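Local coordinates for SusD superfamily protein (Bacteroides fragilis NCTC 9343, PDB 3NQP), which probably binds glycans at the bacterial outer membrane as a SusD-family lipoprotein, serving in carbohydrate capture for uptake, at residues 45-50 with 491-495; 129-133 with 209-213; 162-167 with 219-223; 174-178 with 206-210. All coordinates share one frame; numbering follows the deposited sequence.

From the N terminus, interaction 1 comes first: residues 45-50, on and just after helix 39-48, meet the loop 491-495, closing a span of 440 residues that contains the other three contacts. Interaction 2 then joins helix 110-135 to helix 200-216. Interaction 3 begins between these two segments, at the start of helix 163-181, and ends beyond 209-213 in the loop 219-223, so that the two cross along the chain. Interaction 4 pairs helix 163-181 with helix 200-216, lies within the span of interaction 3, and shares Glu209 and Val210 with interaction 2. Met167 touches Val210, joining interaction 3 to interactions 2 and 4, while Leu493 packs on Thr219, bringing interactions 1 and 3 together.

Interaction 1 of 4, residues 45-50 with 491-495; sequences TFGELR and KLLWP
Phe46, on helix 39-48, and Trp494, in the loop ahead of helix 498-503, have CA atoms 10.1 Å apart, as do Arg50 and Leu492, so the backbones do not meet directly, and side chains reach across, partly to main-chain oxygens. The two rings form a T-shaped pair: the edge of Phe46 is directed at a face of the six-membered ring of Trp494, with centroids 5.7 Å apart and planes at 86°. At the far rim of the indole, Thr45 O lies near the ring plane, 3.7 Å from Trp494 CH2.

Arg50 runs alongside the indole in the opposite sense, its CD 3.5 Å from Trp494 CZ2. A bend at chi3 (73°) turns the chain beyond CD, and the guanidinium, standing at 70° to the indole plane, faces Lys491 end-on. Both terminal nitrogens fork onto one carbonyl: Arg50 NH1 is 2.8 Å and Arg50 NH2 2.7 Å from Lys491 O. Arg50 NH1 also comes within 3.3 Å of Trp494 NE1, but both are donors and no bond joins them. Arg50 NE bonds to Gln73 OE1, while the ammonium of Lys491 leads away from the arginine to a salt bridge with Glu488. Ile134 and Tyr135 of helix 110-135 touch the indole as well.

The grip is thus a charged fork on a neutral main-chain oxygen. The two bent bonds share that oxygen and help hold residues 491-495 against the buried arginine, whose positive charge probably polarises the Lys491 carbonyl.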
loop_
_atom_site.group_PDB
_atom_site.type_symbol
_atom_site.label_atom_id
_atom_site.label_comp_id
_atom_site.label_asym_id
_atom_site.label_seq_id
_atom_site.Cartn_x
_atom_site.Cartn_y
_atom_site.Cartn_z
ATOM N N THR A 45 1.507 -3.264 7.581
ATOM C CA THR A 45 1.537 -4.691 7.964
ATOM C C THR A 45 1.413 -5.632 6.767
ATOM O O THR A 45 2.253 -6.512 6.597
ATOM C CB THR A 45 0.503 -5.025 9.065
ATOM O OG1 THR A 45 0.578 -3.979 10.040
ATOM C CG2 THR A 45 0.781 -6.413 9.708
ATOM N N PHE A 46 0.417 -5.387 5.930
ATOM C CA PHE A 46 0.113 -6.236 4.779
ATOM C C PHE A 46 0.993 -5.871 3.542
ATOM O O PHE A 46 1.559 -6.737 2.903
ATOM C CB PHE A 46 -1.336 -6.067 4.386
ATOM C CG PHE A 46 -2.344 -6.632 5.349
ATOM C CD1 PHE A 46 -2.021 -7.596 6.308
ATOM C CD2 PHE A 46 -3.671 -6.283 5.209
ATOM C CE1 PHE A 46 -3.022 -8.140 7.141
ATOM C CE2 PHE A 46 -4.682 -6.852 6.037
ATOM C CZ PHE A 46 -4.339 -7.753 7.019
ATOM N N GLY A 47 1.138 -4.582 3.252
ATOM C CA GLY A 47 1.757 -4.143 2.007
ATOM C C GLY A 47 3.269 -4.088 2.025
ATOM O O GLY A 47 3.888 -4.310 0.984
ATOM N N GLU A 48 3.870 -3.736 3.168
ATOM C CA GLU A 48 5.339 -3.453 3.205
ATOM C C GLU A 48 6.171 -4.526 3.888
ATOM O O GLU A 48 7.223 -4.904 3.390
ATOM C CB GLU A 48 5.650 -2.172 4.006
ATOM C CG GLU A 48 5.290 -0.913 3.403
ATOM C CD GLU A 48 6.208 -0.429 2.314
ATOM O OE1 GLU A 48 7.429 -0.705 2.290
ATOM O OE2 GLU A 48 5.672 0.320 1.505
ATOM N N LEU A 49 5.735 -4.973 5.072
ATOM C CA LEU A 49 6.686 -5.661 5.965
ATOM C C LEU A 49 7.317 -6.940 5.441
ATOM O O LEU A 49 8.458 -7.229 5.772
ATOM C CB LEU A 49 6.093 -5.915 7.343
ATOM C CG LEU A 49 5.791 -4.717 8.263
ATOM C CD1 LEU A 49 5.236 -5.264 9.592
ATOM C CD2 LEU A 49 6.990 -3.733 8.487
ATOM N N ARG A 50 6.570 -7.744 4.702
ATOM C CA ARG A 50 7.112 -9.001 4.153
ATOM C C ARG A 50 7.943 -8.782 2.884
ATOM O O ARG A 50 8.399 -9.749 2.270
ATOM C CB ARG A 50 5.969 -9.978 3.863
ATOM C CG ARG A 50 5.290 -10.487 5.107
ATOM C CD ARG A 50 4.291 -11.616 4.755
ATOM N NE ARG A 50 5.032 -12.830 4.399
ATOM C CZ ARG A 50 4.532 -14.028 4.136
ATOM N NH1 ARG A 50 3.229 -14.256 4.122
ATOM N NH2 ARG A 50 5.371 -15.021 3.868
ATOM N N LYS A 491 3.677 -20.290 2.553
ATOM C CA LYS A 491 3.809 -18.977 3.191
ATOM C C LYS A 491 3.440 -17.797 2.274
ATOM O O LYS A 491 3.560 -16.632 2.706
ATOM C CB LYS A 491 5.230 -18.747 3.715
ATOM C CG LYS A 491 5.679 -19.665 4.888
ATOM C CD LYS A 491 7.040 -19.236 5.405
ATOM C CE LYS A 491 7.574 -20.118 6.537
ATOM N NZ LYS A 491 8.956 -19.596 6.939
ATOM N N LEU A 492 2.994 -18.067 1.040
ATOM C CA LEU A 492 2.390 -17.014 0.226
ATOM C C LEU A 492 1.152 -16.437 0.939
ATOM O O LEU A 492 0.872 -15.235 0.812
ATOM C CB LEU A 492 2.003 -17.529 -1.165
ATOM C CG LEU A 492 3.087 -18.026 -2.134
ATOM C CD1 LEU A 492 2.414 -18.634 -3.386
ATOM C CD2 LEU A 492 4.070 -16.893 -2.488
ATOM N N LEU A 493 0.411 -17.321 1.651
ATOM C CA LEU A 493 -0.745 -16.977 2.453
ATOM C C LEU A 493 -0.390 -17.000 3.932
ATOM O O LEU A 493 0.609 -17.568 4.327
ATOM C CB LEU A 493 -1.959 -17.875 2.151
ATOM C CG LEU A 493 -2.351 -17.969 0.667
ATOM C CD1 LEU A 493 -3.509 -18.969 0.448
ATOM C CD2 LEU A 493 -2.671 -16.600 0.059
ATOM N N TRP A 494 -1.179 -16.292 4.726
ATOM C CA TRP A 494 -0.948 -16.165 6.147
ATOM C C TRP A 494 -1.781 -17.164 6.969
ATOM O O TRP A 494 -2.921 -17.534 6.588
ATOM C CB TRP A 494 -1.259 -14.738 6.589
ATOM C CG TRP A 494 -0.435 -13.635 5.977
ATOM C CD1 TRP A 494 -0.055 -13.514 4.678
ATOM C CD2 TRP A 494 0.025 -12.461 6.650
ATOM N NE1 TRP A 494 0.644 -12.322 4.499
ATOM C CE2 TRP A 494 0.688 -11.662 5.700
ATOM C CE3 TRP A 494 -0.078 -11.993 7.977
ATOM C CZ2 TRP A 494 1.256 -10.421 6.029
ATOM C CZ3 TRP A 494 0.506 -10.779 8.306
ATOM C CH2 TRP A 494 1.152 -9.999 7.341
ATOM N N PRO A 495 -1.194 -17.678 8.056
ATOM C CA PRO A 495 -1.963 -18.630 8.852
ATOM C C PRO A 495 -2.888 -17.925 9.834
ATOM O O PRO A 495 -2.790 -16.719 10.027
ATOM C CB PRO A 495 -0.878 -19.364 9.617
ATOM C CG PRO A 495 0.181 -18.277 9.873
ATOM C CD PRO A 495 0.085 -17.332 8.709
#

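Interaction 2 of 4, residues 129-133 with 209-213; sequences FDLYR and EVYLW
Val210 sets its CG2 methyl over the centre of the Phe129 ring, 3.5 Å from the centroid, in a CH-pi contact close to the ring normal. Arg133 NE lies above the opposite face toward the rim, so the phenyl is sandwiched. A second CH-pi contact comes from Arg133 CD, 3.7 Å from the centroid of the six-membered ring of Trp213.

The aromatic contacts gather on that indole. Phe129, whose CG extends opposite the main-chain nitrogen (chi1 -178°), presents its edge to the indole face in a T-shaped pair, centroids 5.7 Å apart and planes at 89° for the five-membered ring. Tyr132 meets the same ring obliquely, with Trp213 NE1 at the edge of the phenol.

These side chains fill the seam between helix 110-135 and helix 200-216, which run in nearly the same direction, 25° apart with local axes 12.1 Å from each other. The pair belongs to the helical framework of the SusD family, which is related to tetratricopeptide repeats. Helix 163-181 covers the seam, with Met167 touching both Tyr132 and Val210.

Charged groups border the aromatic cluster. Arg133 NH2 bonds within its own helix to Asp130 OD1 at 2.8 Å, whereas the salt bridge across the helices, from Arg133 NH1 to Glu209 OE2, is weak at 3.4 Å. Trp454 adds a cation-pi contact to the arginine, and Tyr380 OH bonds to Glu209 OE1.

Water supplements the direct bonds. One molecule accepts from Arg133 NH2 and donates to Glu209 OE2; another accepts from Trp213 NE1 at 2.9 Å and also bonds to Tyr132 OH.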
loop_
_atom_site.group_PDB
_atom_site.type_symbol
_atom_site.label_atom_id
_atom_site.label_comp_id
_atom_site.label_asym_id
_atom_site.label_seq_id
_atom_site.Cartn_x
_atom_site.Cartn_y
_atom_site.Cartn_z
ATOM N N PHE A 129 -10.582 -7.907 -0.653
ATOM C CA PHE A 129 -9.419 -8.109 -1.526
ATOM C C PHE A 129 -8.131 -8.193 -0.684
ATOM O O PHE A 129 -7.243 -8.997 -1.005
ATOM C CB PHE A 129 -9.343 -7.010 -2.596
ATOM C CG PHE A 129 -8.195 -7.154 -3.583
ATOM C CD1 PHE A 129 -7.935 -8.344 -4.226
ATOM C CD2 PHE A 129 -7.389 -6.053 -3.879
ATOM C CE1 PHE A 129 -6.900 -8.447 -5.142
ATOM C CE2 PHE A 129 -6.356 -6.135 -4.779
ATOM C CZ PHE A 129 -6.110 -7.356 -5.433
ATOM N N ASP A 130 -8.022 -7.394 0.379
ATOM C CA ASP A 130 -6.940 -7.604 1.366
ATOM C C ASP A 130 -7.066 -9.026 1.967
ATOM O O ASP A 130 -6.060 -9.771 2.032
ATOM C CB ASP A 130 -6.944 -6.551 2.455
ATOM C CG ASP A 130 -6.112 -5.282 2.089
ATOM O OD1 ASP A 130 -5.633 -5.162 0.942
ATOM O OD2 ASP A 130 -5.979 -4.414 2.964
ATOM N N LEU A 131 -8.268 -9.409 2.403
ATOM C CA LEU A 131 -8.444 -10.731 3.014
ATOM C C LEU A 131 -8.074 -11.836 2.018
ATOM O O LEU A 131 -7.413 -12.812 2.378
ATOM C CB LEU A 131 -9.869 -10.917 3.560
ATOM C CG LEU A 131 -10.196 -10.070 4.814
ATOM C CD1 LEU A 131 -11.636 -10.218 5.134
ATOM C CD2 LEU A 131 -9.368 -10.420 6.047
ATOM N N TYR A 132 -8.445 -11.674 0.749
ATOM C CA TYR A 132 -8.089 -12.690 -0.286
ATOM C C TYR A 132 -6.589 -12.782 -0.521
ATOM O O TYR A 132 -6.039 -13.865 -0.642
ATOM C CB TYR A 132 -8.811 -12.361 -1.598
ATOM C CG TYR A 132 -8.473 -13.151 -2.820
ATOM C CD1 TYR A 132 -7.364 -12.841 -3.577
ATOM C CD2 TYR A 132 -9.271 -14.246 -3.219
ATOM C CE1 TYR A 132 -7.047 -13.537 -4.711
ATOM C CE2 TYR A 132 -8.985 -14.957 -4.390
ATOM C CZ TYR A 132 -7.868 -14.592 -5.140
ATOM O OH TYR A 132 -7.539 -15.252 -6.302
ATOM N N ARG A 133 -5.905 -11.639 -0.600
ATOM C CA ARG A 133 -4.465 -11.663 -0.824
ATOM C C ARG A 133 -3.657 -12.173 0.368
ATOM O O ARG A 133 -2.575 -12.743 0.210
ATOM C CB ARG A 133 -3.982 -10.279 -1.238
ATOM C CG ARG A 133 -4.537 -9.882 -2.609
ATOM C CD ARG A 133 -3.943 -8.556 -3.088
ATOM N NE ARG A 133 -4.423 -7.460 -2.287
ATOM C CZ ARG A 133 -4.087 -6.199 -2.476
ATOM N NH1 ARG A 133 -3.285 -5.853 -3.485
ATOM N NH2 ARG A 133 -4.594 -5.279 -1.689
ATOM N N GLU A 209 -6.479 -3.038 -9.964
ATOM C CA GLU A 209 -5.602 -3.818 -9.087
ATOM C C GLU A 209 -6.078 -5.276 -9.006
ATOM O O GLU A 209 -5.281 -6.212 -9.128
ATOM C CB GLU A 209 -5.549 -3.203 -7.682
ATOM C CG GLU A 209 -4.361 -3.617 -6.835
ATOM C CD GLU A 209 -4.358 -2.879 -5.504
ATOM O OE1 GLU A 209 -5.406 -2.412 -5.028
ATOM O OE2 GLU A 209 -3.296 -2.733 -4.936
ATOM N N VAL A 210 -7.376 -5.450 -8.834
ATOM C CA VAL A 210 -7.997 -6.778 -8.690
ATOM C C VAL A 210 -7.886 -7.597 -9.993
ATOM O O VAL A 210 -7.379 -8.719 -9.972
ATOM C CB VAL A 210 -9.474 -6.664 -8.266
ATOM C CG1 VAL A 210 -10.200 -8.020 -8.460
ATOM C CG2 VAL A 210 -9.599 -6.157 -6.795
ATOM N N TYR A 211 -8.279 -7.016 -11.125
ATOM C CA TYR A 211 -8.207 -7.719 -12.406
ATOM C C TYR A 211 -6.761 -7.990 -12.911
ATOM O O TYR A 211 -6.479 -9.057 -13.478
ATOM C CB TYR A 211 -9.092 -7.044 -13.473
ATOM C CG TYR A 211 -10.564 -7.363 -13.278
ATOM C CD1 TYR A 211 -11.331 -6.622 -12.380
ATOM C CD2 TYR A 211 -11.155 -8.387 -13.949
ATOM C CE1 TYR A 211 -12.629 -6.883 -12.177
ATOM C CE2 TYR A 211 -12.505 -8.702 -13.749
ATOM C CZ TYR A 211 -13.233 -7.949 -12.858
ATOM O OH TYR A 211 -14.547 -8.224 -12.628
ATOM N N LEU A 212 -5.815 -7.094 -12.659
ATOM C CA LEU A 212 -4.445 -7.450 -12.929
ATOM C C LEU A 212 -3.990 -8.644 -12.090
ATOM O O LEU A 212 -3.344 -9.565 -12.583
ATOM C CB LEU A 212 -3.467 -6.292 -12.635
ATOM C CG LEU A 212 -2.014 -6.644 -12.953
ATOM C CD1 LEU A 212 -1.753 -7.081 -14.429
ATOM C CD2 LEU A 212 -1.140 -5.407 -12.564
ATOM N N TRP A 213 -4.268 -8.581 -10.802
ATOM C CA TRP A 213 -3.929 -9.670 -9.891
ATOM C C TRP A 213 -4.509 -11.002 -10.393
ATOM O O TRP A 213 -3.758 -11.962 -10.562
ATOM C CB TRP A 213 -4.416 -9.369 -8.479
ATOM C CG TRP A 213 -4.108 -10.428 -7.529
ATOM C CD1 TRP A 213 -4.737 -11.676 -7.450
ATOM C CD2 TRP A 213 -3.066 -10.443 -6.534
ATOM N NE1 TRP A 213 -4.151 -12.423 -6.453
ATOM C CE2 TRP A 213 -3.131 -11.700 -5.883
ATOM C CE3 TRP A 213 -2.094 -9.511 -6.110
ATOM C CZ2 TRP A 213 -2.268 -12.045 -4.843
ATOM C CZ3 TRP A 213 -1.254 -9.864 -5.069
ATOM C CH2 TRP A 213 -1.354 -11.116 -4.446
HETATM O O HOH W 1 -5.145 -15.104 -7.015
HETATM O O HOH W 2 -5.924 -2.260 -2.319
HETATM O O HOH W 3 -2.986 -2.912 -2.242
#

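Interaction 3 of 4, residues 162-167 with 219-223; sequences TPKEVM and TGDDV
The carboxylate of Asp221 is held at both oxygens by the start of helix 163-181. Thr162 OG1 donates to the syn lone pair of Asp221 OD2 at 3.0 Å, while Lys164 N donates to Asp221 OD1 at 2.9 Å, also on the syn side but 29° out of the carboxylate plane. The second carboxylate, that of Asp222, has Met167 CB and CG against OD2, which also has a weak hydrogen bond with Tyr132 OH.

Asp221 reaches the helix because its CG is placed between the backbone nitrogen and the carbonyl carbon (chi1 66°), which directs the carboxylate out from the turn to the first residues of the helix. Thr162 OG1 is doubly engaged: it also accepts from Glu165 N, and Glu165 OE1 takes the Thr162 N-H in return, forming a capping box. A carboxylate beside the helix N terminus should be favoured by the helix dipole. Pro163 packs on the turn, its CB 3.4 Å from Thr219 O and its CG against the Thr219 CG2 methyl. Farther out, in one of two conformers of Lys164, NZ donates to a water that in turn donates to Asp222 OD1.

The residues 219-222 form a type II' beta turn in the loop between helix 200-216 and helix 228-241. Helix 110-135 lies next to this junction through Tyr132, which touches Pro163 and Thr219, while Thr214 of helix 200-216 borders Met167 and Asp222.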
loop_
_atom_site.group_PDB
_atom_site.type_symbol
_atom_site.label_atom_id
_atom_site.label_comp_id
_atom_site.label_asym_id
_atom_site.label_seq_id
_atom_site.Cartn_x
_atom_site.Cartn_y
_atom_site.Cartn_z
ATOM N N THR A 162 -14.084 -20.647 -0.359
ATOM C CA THR A 162 -12.867 -20.833 -1.164
ATOM C C THR A 162 -12.374 -19.496 -1.782
ATOM O O THR A 162 -13.155 -18.524 -1.900
ATOM C CB THR A 162 -13.092 -21.803 -2.305
ATOM O OG1 THR A 162 -13.937 -21.181 -3.267
ATOM C CG2 THR A 162 -13.731 -23.213 -1.807
ATOM N N PRO A 163 -11.089 -19.430 -2.187
ATOM C CA PRO A 163 -10.644 -18.199 -2.865
ATOM C C PRO A 163 -11.540 -17.782 -4.050
ATOM O O PRO A 163 -11.913 -16.600 -4.180
ATOM C CB PRO A 163 -9.253 -18.551 -3.373
ATOM C CG PRO A 163 -8.751 -19.499 -2.345
ATOM C CD PRO A 163 -9.978 -20.362 -1.981
ATOM N N LYS A 164 -11.883 -18.728 -4.916
ATOM C CA LYS A 164 -12.788 -18.409 -6.026
ATOM C C LYS A 164 -14.106 -17.802 -5.559
ATOM O O LYS A 164 -14.579 -16.826 -6.157
ATOM C CB LYS A 164 -13.075 -19.627 -6.910
ATOM C CG LYS A 164 -14.180 -19.371 -7.942
ATOM C CD LYS A 164 -13.757 -18.402 -9.041
ATOM C CE LYS A 164 -14.686 -18.549 -10.269
ATOM N NZ LYS A 164 -14.444 -17.571 -11.359
ATOM N N GLU A 165 -14.715 -18.377 -4.515
ATOM C CA GLU A 165 -15.981 -17.839 -3.997
ATOM C C GLU A 165 -15.790 -16.405 -3.485
ATOM O O GLU A 165 -16.649 -15.559 -3.729
ATOM C CB GLU A 165 -16.551 -18.698 -2.884
ATOM C CG GLU A 165 -17.055 -20.065 -3.381
ATOM C CD GLU A 165 -17.424 -21.004 -2.250
ATOM O OE1 GLU A 165 -16.719 -21.112 -1.256
ATOM O OE2 GLU A 165 -18.438 -21.675 -2.381
ATOM N N VAL A 166 -14.681 -16.156 -2.767
ATOM C CA VAL A 166 -14.367 -14.799 -2.230
ATOM C C VAL A 166 -14.186 -13.802 -3.390
ATOM O O VAL A 166 -14.713 -12.666 -3.355
ATOM C CB VAL A 166 -13.136 -14.818 -1.313
ATOM C CG1 VAL A 166 -12.715 -13.423 -0.898
ATOM C CG2 VAL A 166 -13.423 -15.704 -0.052
HETATM N N MSE A 167 -13.449 -14.219 -4.424
HETATM C CA MSE A 167 -13.189 -13.331 -5.573
HETATM C C MSE A 167 -14.455 -13.099 -6.393
HETATM O O MSE A 167 -14.660 -12.029 -6.956
HETATM C CB MSE A 167 -12.127 -13.917 -6.499
HETATM C CG MSE A 167 -11.683 -12.951 -7.606
HETATM SE SE MSE A 167 -11.182 -11.154 -7.066
HETATM C CE MSE A 167 -9.499 -11.487 -6.210
ATOM N N THR A 219 -4.707 -18.462 -6.830
ATOM C CA THR A 219 -4.831 -18.777 -5.396
ATOM C C THR A 219 -5.875 -19.862 -5.243
ATOM O O THR A 219 -7.021 -19.668 -5.626
ATOM C CB THR A 219 -5.224 -17.531 -4.570
ATOM O OG1 THR A 219 -4.297 -16.489 -4.866
ATOM C CG2 THR A 219 -5.174 -17.802 -3.019
ATOM N N GLY A 220 -5.474 -20.999 -4.690
ATOM C CA GLY A 220 -6.355 -22.172 -4.587
ATOM C C GLY A 220 -7.091 -22.469 -5.873
ATOM O O GLY A 220 -6.459 -22.709 -6.892
ATOM N N ASP A 221 -8.422 -22.448 -5.806
ATOM C CA ASP A 221 -9.312 -22.714 -6.946
ATOM C C ASP A 221 -9.593 -21.472 -7.818
ATOM O O ASP A 221 -10.369 -21.529 -8.772
ATOM C CB ASP A 221 -10.640 -23.380 -6.483
ATOM C CG ASP A 221 -11.489 -22.477 -5.617
ATOM O OD1 ASP A 221 -10.973 -21.420 -5.155
ATOM O OD2 ASP A 221 -12.681 -22.805 -5.407
ATOM N N ASP A 222 -8.964 -20.341 -7.495
ATOM C CA ASP A 222 -9.118 -19.154 -8.341
ATOM C C ASP A 222 -7.914 -19.053 -9.282
ATOM O O ASP A 222 -6.889 -18.551 -8.895
ATOM C CB ASP A 222 -9.290 -17.933 -7.451
ATOM C CG ASP A 222 -9.875 -16.749 -8.189
ATOM O OD1 ASP A 222 -10.704 -16.957 -9.097
ATOM O OD2 ASP A 222 -9.509 -15.611 -7.836
ATOM N N VAL A 223 -8.053 -19.573 -10.506
ATOM C CA VAL A 223 -6.954 -19.792 -11.452
ATOM C C VAL A 223 -6.659 -18.539 -12.301
ATOM O O VAL A 223 -7.571 -17.941 -12.826
ATOM C CB VAL A 223 -7.238 -21.035 -12.403
ATOM C CG1 VAL A 223 -6.046 -21.299 -13.397
ATOM C CG2 VAL A 223 -7.477 -22.323 -11.577
HETATM O O HOH W 4 -11.871 -18.124 -11.372
#

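Interaction 4 of 4, residues 174-178 with 206-210; sequences LNKSM and LMGEV
Leu174 and Leu206 bring their CD2 methyls to 3.6 Å, the side chains crossing at about a right angle, in the close-packed part of this contact. The other branch of Leu174 is used too: Leu174 CD1 meets Val210 CG2 tip to tip at 4.0 Å. Met207 slides past the same leucine in the reverse direction, its CG 3.9 Å from Leu174 CB. Leu174 thus fits among Leu206, Met207 and Val210, one turn of the facing helix. Ala125 of helix 110-135 also touches Leu174, placing this part of the contact among three helices. The two segments run antiparallel, at 159°, with local axes 11.6 Å apart.

Toward solvent fewer atoms meet, though the distances stay short. Met207, a selenomethionine like Met178, extends through chi2 and then bends at chi3 (79°), which carries its CE methyl to within 3.6 Å of OD1 of the exposed Asn175. Met207 SE lies 3.5 Å from Met178 CG. Met178, partly exposed, is bent at both chi2 and chi3 and also rests on Lys200, Thr203 and Glu204 at the start of helix 200-216.

No hydrogen bond crosses between the segments. Cohesion therefore rests on dispersion and on the burial of leucine, valine and methionine surface; the selenium atoms, in place of methionine sulfur, lie on the outer side of this packing, where the amide oxygen of Asn175 touches the Met207 methyl.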
loop_
_atom_site.group_PDB
_atom_site.type_symbol
_atom_site.label_atom_id
_atom_site.label_comp_id
_atom_site.label_asym_id
_atom_site.label_seq_id
_atom_site.Cartn_x
_atom_site.Cartn_y
_atom_site.Cartn_z
ATOM N N LEU A 174 -17.536 -4.970 -6.937
ATOM C CA LEU A 174 -16.940 -3.897 -7.720
ATOM C C LEU A 174 -17.918 -3.458 -8.824
ATOM O O LEU A 174 -18.088 -2.264 -9.082
ATOM C CB LEU A 174 -15.633 -4.345 -8.336
ATOM C CG LEU A 174 -14.475 -4.517 -7.330
ATOM C CD1 LEU A 174 -13.284 -5.302 -7.954
ATOM C CD2 LEU A 174 -14.013 -3.167 -6.784
ATOM N N ASN A 175 -18.539 -4.420 -9.486
ATOM C CA ASN A 175 -19.531 -4.092 -10.526
ATOM C C ASN A 175 -20.727 -3.333 -9.968
ATOM O O ASN A 175 -21.202 -2.430 -10.602
ATOM C CB ASN A 175 -20.028 -5.344 -11.270
ATOM C CG ASN A 175 -18.989 -5.915 -12.245
ATOM O OD1 ASN A 175 -18.040 -5.238 -12.672
ATOM N ND2 ASN A 175 -19.193 -7.169 -12.620
ATOM N N LYS A 176 -21.220 -3.724 -8.800
ATOM C CA LYS A 176 -22.337 -3.019 -8.178
ATOM C C LYS A 176 -21.902 -1.584 -7.814
ATOM O O LYS A 176 -22.656 -0.655 -8.015
ATOM C CB LYS A 176 -22.819 -3.764 -6.957
ATOM C CG LYS A 176 -24.283 -3.559 -6.627
ATOM C CD LYS A 176 -25.245 -4.196 -7.597
ATOM C CE LYS A 176 -26.680 -4.235 -7.003
ATOM N NZ LYS A 176 -27.725 -3.797 -7.962
ATOM N N SER A 177 -20.680 -1.430 -7.291
ATOM C CA SER A 177 -20.099 -0.098 -7.007
ATOM C C SER A 177 -20.175 0.765 -8.258
ATOM O O SER A 177 -20.680 1.871 -8.181
ATOM C CB SER A 177 -18.674 -0.161 -6.434
ATOM O OG SER A 177 -18.104 1.167 -6.171
HETATM N N MSE A 178 -19.709 0.269 -9.394
HETATM C CA MSE A 178 -19.752 1.066 -10.643
HETATM C C MSE A 178 -21.222 1.326 -11.046
HETATM O O MSE A 178 -21.576 2.395 -11.579
HETATM C CB MSE A 178 -18.989 0.385 -11.784
HETATM C CG MSE A 178 -17.558 0.058 -11.535
HETATM SE SE MSE A 178 -16.596 1.787 -11.397
HETATM C CE MSE A 178 -16.909 2.372 -13.195
ATOM N N LEU A 206 -9.170 0.161 -7.882
ATOM C CA LEU A 206 -9.343 -1.144 -7.297
ATOM C C LEU A 206 -9.639 -2.180 -8.364
ATOM O O LEU A 206 -9.106 -3.296 -8.296
ATOM C CB LEU A 206 -10.429 -1.131 -6.209
ATOM C CG LEU A 206 -10.616 -2.392 -5.381
ATOM C CD1 LEU A 206 -9.301 -2.890 -4.777
ATOM C CD2 LEU A 206 -11.635 -2.086 -4.268
HETATM N N MSE A 207 -10.458 -1.864 -9.357
HETATM C CA MSE A 207 -10.724 -2.871 -10.402
HETATM C C MSE A 207 -9.454 -3.148 -11.185
HETATM O O MSE A 207 -9.164 -4.276 -11.531
HETATM C CB MSE A 207 -11.876 -2.483 -11.349
HETATM C CG MSE A 207 -13.202 -2.360 -10.668
HETATM SE SE MSE A 207 -14.623 -1.855 -11.860
HETATM C CE MSE A 207 -14.875 -3.587 -12.613
ATOM N N GLY A 208 -8.665 -2.103 -11.449
ATOM C CA GLY A 208 -7.384 -2.298 -12.095
ATOM C C GLY A 208 -6.485 -3.215 -11.285
ATOM O O GLY A 208 -5.814 -4.076 -11.847
ATOM N N GLU A 209 -6.479 -3.038 -9.964
ATOM C CA GLU A 209 -5.602 -3.818 -9.087
ATOM C C GLU A 209 -6.078 -5.276 -9.006
ATOM O O GLU A 209 -5.281 -6.212 -9.128
ATOM C CB GLU A 209 -5.549 -3.203 -7.682
ATOM C CG GLU A 209 -4.361 -3.617 -6.835
ATOM C CD GLU A 209 -4.358 -2.879 -5.504
ATOM O OE1 GLU A 209 -5.406 -2.412 -5.028
ATOM O OE2 GLU A 209 -3.296 -2.733 -4.936
ATOM N N VAL A 210 -7.376 -5.450 -8.834
ATOM C CA VAL A 210 -7.997 -6.778 -8.690
ATOM C C VAL A 210 -7.886 -7.597 -9.993
ATOM O O VAL A 210 -7.379 -8.719 -9.972
ATOM C CB VAL A 210 -9.474 -6.664 -8.266
ATOM C CG1 VAL A 210 -10.200 -8.020 -8.460
ATOM C CG2 VAL A 210 -9.599 -6.157 -6.795
#